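Long-range contact in probable enoyl-CoA hydratase/isomerase (Mycobacterium abscessus, PDB 3SWX), which probably catalyses the hydration or isomerisation of enoyl-CoA thioesters, as other members of the crotonase-like family do: residues A56-L70 and P104-G117. Sequence-based numbering, arbitrary orientation.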
loop_
_atom_site.group_PDB
_atom_site.type_symbol
_atom_site.label_atom_id
_atom_site.label_comp_id
_atom_site.label_asym_id
_atom_site.label_seq_id
_atom_site.Cartn_x
_atom_site.Cartn_y
_atom_site.Cartn_z
ATOM N N ALA B 56 1.006 23.525 11.096
ATOM C CA ALA B 56 0.886 22.949 9.754
ATOM C C ALA B 56 1.617 23.844 8.759
ATOM O O ALA B 56 1.820 25.025 9.018
ATOM C CB ALA B 56 -0.557 22.811 9.357
ATOM N N ALA B 57 2.041 23.278 7.641
ATOM C CA ALA B 57 2.681 24.049 6.592
ATOM C C ALA B 57 2.142 23.619 5.215
ATOM O O ALA B 57 1.928 22.429 4.963
ATOM C CB ALA B 57 4.219 23.914 6.645
ATOM N N VAL B 58 1.986 24.609 4.335
ATOM C CA VAL B 58 1.480 24.435 2.976
ATOM C C VAL B 58 2.572 24.878 2.017
ATOM O O VAL B 58 3.108 25.963 2.169
ATOM C CB VAL B 58 0.221 25.273 2.756
ATOM C CG1 VAL B 58 -0.177 25.296 1.296
ATOM C CG2 VAL B 58 -0.917 24.714 3.583
ATOM N N LEU B 59 2.912 24.019 1.051
ATOM C CA LEU B 59 3.927 24.303 0.052
ATOM C C LEU B 59 3.281 24.225 -1.332
ATOM O O LEU B 59 2.592 23.249 -1.651
ATOM C CB LEU B 59 5.077 23.295 0.155
ATOM C CG LEU B 59 6.193 23.383 -0.902
ATOM C CD1 LEU B 59 6.901 24.734 -0.864
ATOM C CD2 LEU B 59 7.192 22.246 -0.658
ATOM N N TYR B 60 3.471 25.287 -2.117
ATOM C CA TYR B 60 2.908 25.412 -3.466
ATOM C C TYR B 60 3.967 26.132 -4.297
ATOM O O TYR B 60 5.042 26.473 -3.781
ATOM C CB TYR B 60 1.584 26.197 -3.445
ATOM C CG TYR B 60 1.796 27.663 -3.189
ATOM C CD1 TYR B 60 2.100 28.125 -1.907
ATOM C CD2 TYR B 60 1.730 28.592 -4.236
ATOM C CE1 TYR B 60 2.332 29.451 -1.678
ATOM C CE2 TYR B 60 1.950 29.916 -4.012
ATOM C CZ TYR B 60 2.250 30.347 -2.729
ATOM O OH TYR B 60 2.483 31.677 -2.492
ATOM N N GLY B 61 3.681 26.341 -5.575
ATOM C CA GLY B 61 4.570 27.098 -6.454
ATOM C C GLY B 61 3.884 28.318 -7.055
ATOM O O GLY B 61 2.744 28.218 -7.454
ATOM N N GLU B 62 4.580 29.461 -7.116
ATOM C CA GLU B 62 4.069 30.660 -7.820
ATOM C C GLU B 62 4.193 30.484 -9.333
ATOM O O GLU B 62 5.030 29.718 -9.803
ATOM C CB GLU B 62 4.832 31.923 -7.389
ATOM C CG GLU B 62 4.535 32.415 -5.940
ATOM C CD GLU B 62 3.215 33.182 -5.837
ATOM O OE1 GLU B 62 2.880 33.901 -6.801
ATOM O OE2 GLU B 62 2.510 33.067 -4.804
ATOM N N GLY B 63 3.353 31.180 -10.090
ATOM C CA GLY B 63 3.414 31.155 -11.542
ATOM C C GLY B 63 2.748 29.958 -12.218
ATOM O O GLY B 63 1.884 29.291 -11.630
ATOM N N PRO B 64 3.151 29.670 -13.462
ATOM C CA PRO B 64 2.398 28.712 -14.282
ATOM C C PRO B 64 2.377 27.246 -13.794
ATOM O O PRO B 64 1.393 26.547 -14.053
ATOM C CB PRO B 64 3.049 28.813 -15.670
ATOM C CG PRO B 64 4.129 29.825 -15.567
ATOM C CD PRO B 64 4.097 30.477 -14.248
ATOM N N LEU B 65 3.415 26.792 -13.099
ATOM C CA LEU B 65 3.452 25.408 -12.649
ATOM C C LEU B 65 4.243 25.211 -11.355
ATOM O O LEU B 65 4.968 26.101 -10.907
ATOM C CB LEU B 65 3.993 24.526 -13.766
ATOM C CG LEU B 65 5.381 24.888 -14.287
ATOM C CD1 LEU B 65 6.468 24.205 -13.463
ATOM C CD2 LEU B 65 5.497 24.494 -15.767
ATOM N N PHE B 66 4.080 24.038 -10.749
ATOM C CA PHE B 66 4.639 23.779 -9.434
ATOM C C PHE B 66 6.171 23.781 -9.470
ATOM O O PHE B 66 6.800 24.561 -8.747
ATOM C CB PHE B 66 4.074 22.469 -8.870
ATOM C CG PHE B 66 4.638 22.089 -7.541
ATOM C CD1 PHE B 66 4.480 22.917 -6.450
ATOM C CD2 PHE B 66 5.326 20.889 -7.377
ATOM C CE1 PHE B 66 5.013 22.564 -5.200
ATOM C CE2 PHE B 66 5.840 20.521 -6.144
ATOM C CZ PHE B 66 5.701 21.357 -5.058
ATOM N N THR B 67 6.762 22.915 -10.294
ATOM C CA THR B 67 8.209 22.921 -10.507
ATOM C C THR B 67 8.610 22.141 -11.748
ATOM O O THR B 67 8.057 21.087 -12.044
ATOM C CB THR B 67 9.042 22.374 -9.301
ATOM O OG1 THR B 67 10.439 22.409 -9.633
ATOM C CG2 THR B 67 8.643 20.937 -8.935
ATOM N N ALA B 68 9.579 22.677 -12.472
ATOM C CA ALA B 68 10.153 21.989 -13.628
ATOM C C ALA B 68 11.266 21.006 -13.207
ATOM O O ALA B 68 11.865 20.359 -14.058
ATOM C CB ALA B 68 10.683 23.008 -14.612
ATOM N N GLY B 69 11.531 20.873 -11.902
ATOM C CA GLY B 69 12.538 19.924 -11.423
ATOM C C GLY B 69 13.871 20.570 -11.094
ATOM O O GLY B 69 13.914 21.717 -10.639
ATOM N N LEU B 70 14.961 19.845 -11.341
ATOM C CA LEU B 70 16.287 20.276 -10.915
ATOM C C LEU B 70 17.006 21.129 -11.965
ATOM O O LEU B 70 17.048 20.778 -13.148
ATOM C CB LEU B 70 17.141 19.049 -10.579
ATOM C CG LEU B 70 18.464 19.235 -9.832
ATOM C CD1 LEU B 70 18.276 19.982 -8.506
ATOM C CD2 LEU B 70 19.106 17.882 -9.595
ATOM N N PRO B 104 2.958 18.533 10.305
ATOM C CA PRO B 104 2.393 18.255 8.984
ATOM C C PRO B 104 2.884 19.169 7.872
ATOM O O PRO B 104 3.142 20.348 8.104
ATOM C CB PRO B 104 0.889 18.404 9.211
ATOM C CG PRO B 104 0.699 18.146 10.662
ATOM C CD PRO B 104 1.896 18.776 11.298
ATOM N N LEU B 105 3.063 18.590 6.690
ATOM C CA LEU B 105 3.338 19.321 5.461
ATOM C C LEU B 105 2.286 18.957 4.404
ATOM O O LEU B 105 2.022 17.789 4.134
ATOM C CB LEU B 105 4.732 19.013 4.942
ATOM C CG LEU B 105 5.157 19.739 3.655
ATOM C CD1 LEU B 105 5.270 21.277 3.786
ATOM C CD2 LEU B 105 6.486 19.155 3.093
ATOM N N LEU B 106 1.661 19.970 3.823
ATOM C CA LEU B 106 0.734 19.746 2.740
ATOM C C LEU B 106 1.354 20.339 1.487
ATOM O O LEU B 106 2.024 21.369 1.549
ATOM C CB LEU B 106 -0.623 20.406 3.034
ATOM C CG LEU B 106 -1.357 19.936 4.299
ATOM C CD1 LEU B 106 -0.856 20.697 5.549
ATOM C CD2 LEU B 106 -2.854 20.095 4.137
ATOM N N VAL B 107 1.145 19.687 0.351
ATOM C CA VAL B 107 1.651 20.212 -0.918
ATOM C C VAL B 107 0.510 20.411 -1.907
ATOM O O VAL B 107 -0.291 19.510 -2.131
ATOM C CB VAL B 107 2.765 19.314 -1.513
ATOM C CG1 VAL B 107 3.028 19.663 -2.974
ATOM C CG2 VAL B 107 4.055 19.458 -0.687
ATOM N N ALA B 108 0.436 21.617 -2.466
ATOM C CA ALA B 108 -0.592 21.990 -3.431
ATOM C C ALA B 108 0.075 22.144 -4.792
ATOM O O ALA B 108 0.982 22.955 -4.935
ATOM C CB ALA B 108 -1.261 23.320 -3.022
ATOM N N VAL B 109 -0.391 21.376 -5.784
ATOM C CA VAL B 109 0.235 21.336 -7.098
ATOM C C VAL B 109 -0.727 21.747 -8.220
ATOM O O VAL B 109 -1.937 21.590 -8.121
ATOM C CB VAL B 109 0.884 19.928 -7.437
ATOM C CG1 VAL B 109 1.902 19.492 -6.349
ATOM C CG2 VAL B 109 -0.175 18.830 -7.679
ATOM N N HIS B 110 -0.144 22.272 -9.291
ATOM C CA HIS B 110 -0.860 22.651 -10.502
ATOM C C HIS B 110 0.143 22.655 -11.652
ATOM O O HIS B 110 1.336 22.777 -11.426
ATOM C CB HIS B 110 -1.451 24.048 -10.344
ATOM C CG HIS B 110 -0.432 25.147 -10.413
ATOM N ND1 HIS B 110 0.534 25.332 -9.446
ATOM C CD2 HIS B 110 -0.226 26.114 -11.342
ATOM C CE1 HIS B 110 1.288 26.366 -9.775
ATOM N NE2 HIS B 110 0.844 26.861 -10.917
ATOM N N GLY B 111 -0.350 22.534 -12.881
ATOM C CA GLY B 111 0.519 22.478 -14.067
ATOM C C GLY B 111 1.450 21.277 -14.026
ATOM O O GLY B 111 1.134 20.258 -13.409
ATOM N N LYS B 112 2.609 21.398 -14.659
ATOM C CA LYS B 112 3.603 20.312 -14.635
ATOM C C LYS B 112 4.277 20.116 -13.289
ATOM O O LYS B 112 4.767 21.075 -12.640
ATOM C CB LYS B 112 4.671 20.526 -15.703
ATOM C CG LYS B 112 4.086 20.426 -17.100
ATOM C CD LYS B 112 5.170 20.483 -18.168
ATOM C CE LYS B 112 4.588 20.290 -19.559
ATOM N NZ LYS B 112 5.702 20.063 -20.516
ATOM N N VAL B 113 4.295 18.861 -12.872
ATOM C CA VAL B 113 4.986 18.440 -11.691
ATOM C C VAL B 113 6.021 17.425 -12.205
ATOM O O VAL B 113 5.683 16.244 -12.483
ATOM C CB VAL B 113 4.007 17.807 -10.680
ATOM C CG1 VAL B 113 4.751 17.337 -9.423
ATOM C CG2 VAL B 113 2.895 18.803 -10.304
ATOM N N LEU B 114 7.263 17.877 -12.394
ATOM C CA LEU B 114 8.283 17.001 -12.941
ATOM C C LEU B 114 9.249 16.538 -11.874
ATOM O O LEU B 114 9.546 17.283 -10.953
ATOM C CB LEU B 114 9.076 17.696 -14.049
ATOM C CG LEU B 114 8.269 18.384 -15.154
ATOM C CD1 LEU B 114 9.213 19.183 -16.091
ATOM C CD2 LEU B 114 7.444 17.369 -15.901
ATOM N N THR B 115 9.751 15.314 -12.056
ATOM C CA THR B 115 10.885 14.773 -11.331
ATOM C C THR B 115 10.803 15.034 -9.811
ATOM O O THR B 115 9.976 14.439 -9.109
ATOM C CB THR B 115 12.228 15.291 -11.966
ATOM O OG1 THR B 115 12.285 16.717 -11.890
ATOM C CG2 THR B 115 12.351 14.873 -13.433
ATOM N N LEU B 116 11.624 15.961 -9.321
ATOM C CA LEU B 116 11.695 16.274 -7.888
ATOM C C LEU B 116 10.379 16.770 -7.319
ATOM O O LEU B 116 10.128 16.623 -6.123
ATOM C CB LEU B 116 12.767 17.328 -7.609
ATOM C CG LEU B 116 14.215 16.901 -7.543
ATOM C CD1 LEU B 116 15.062 18.170 -7.265
ATOM C CD2 LEU B 116 14.450 15.824 -6.465
ATOM N N GLY B 117 9.537 17.356 -8.167
ATOM C CA GLY B 117 8.217 17.812 -7.740
ATOM C C GLY B 117 7.307 16.685 -7.266
ATOM O O GLY B 117 6.573 16.829 -6.298
HETATM O O HOH W 1 1.510 24.918 -6.791
HETATM O O HOH W 2 14.934 17.241 -12.363
#
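Phe66 lays one ring face against Val109, whose CG1 sits 4.0 Å from the ring centroid and 15° off the normal, a CH-pi contact. A chi1 of 178° turns the Phe66 ring across Val107, CZ lying 3.8 Å from its CG1. Upstream, strands 56-61 and 105-109 run parallel: Leu106 N gives to Ala57 O at 2.7 Å and Ala108 N to Leu59 O, both hydrogen bonds with N-H...O angles of 168°. The tightest spot is Thr67 CG2 against Gly117 CA, 3.4 Å apart, where a glycine leaves room for the methyl; Thr67 OG1 accepts from Gly69 N in an ST turn and also bonds to Asn31 O. His110 is closely fitted too: NE2 donates to Gly63 O (2.7 Å), Leu65 CA lies over one ring face, and a water joins ND1 to Gly61 N and Ala108 O. The solvent side is looser. Lys112 CB meets Leu65 CD2 at 4.1 Å while its extended chain leads away, and Leu114 N reaches Thr67 O only weakly, at 3.3 Å. Leu70 CD1 and Leu116 CD1 meet at 3.9 Å, and a water accepts from Leu70 N and bonds Thr115 OG1. As in crotonase relatives, the Leu70 and Leu116 N-H groups probably form the oxyanion hole, which this contact would bring together.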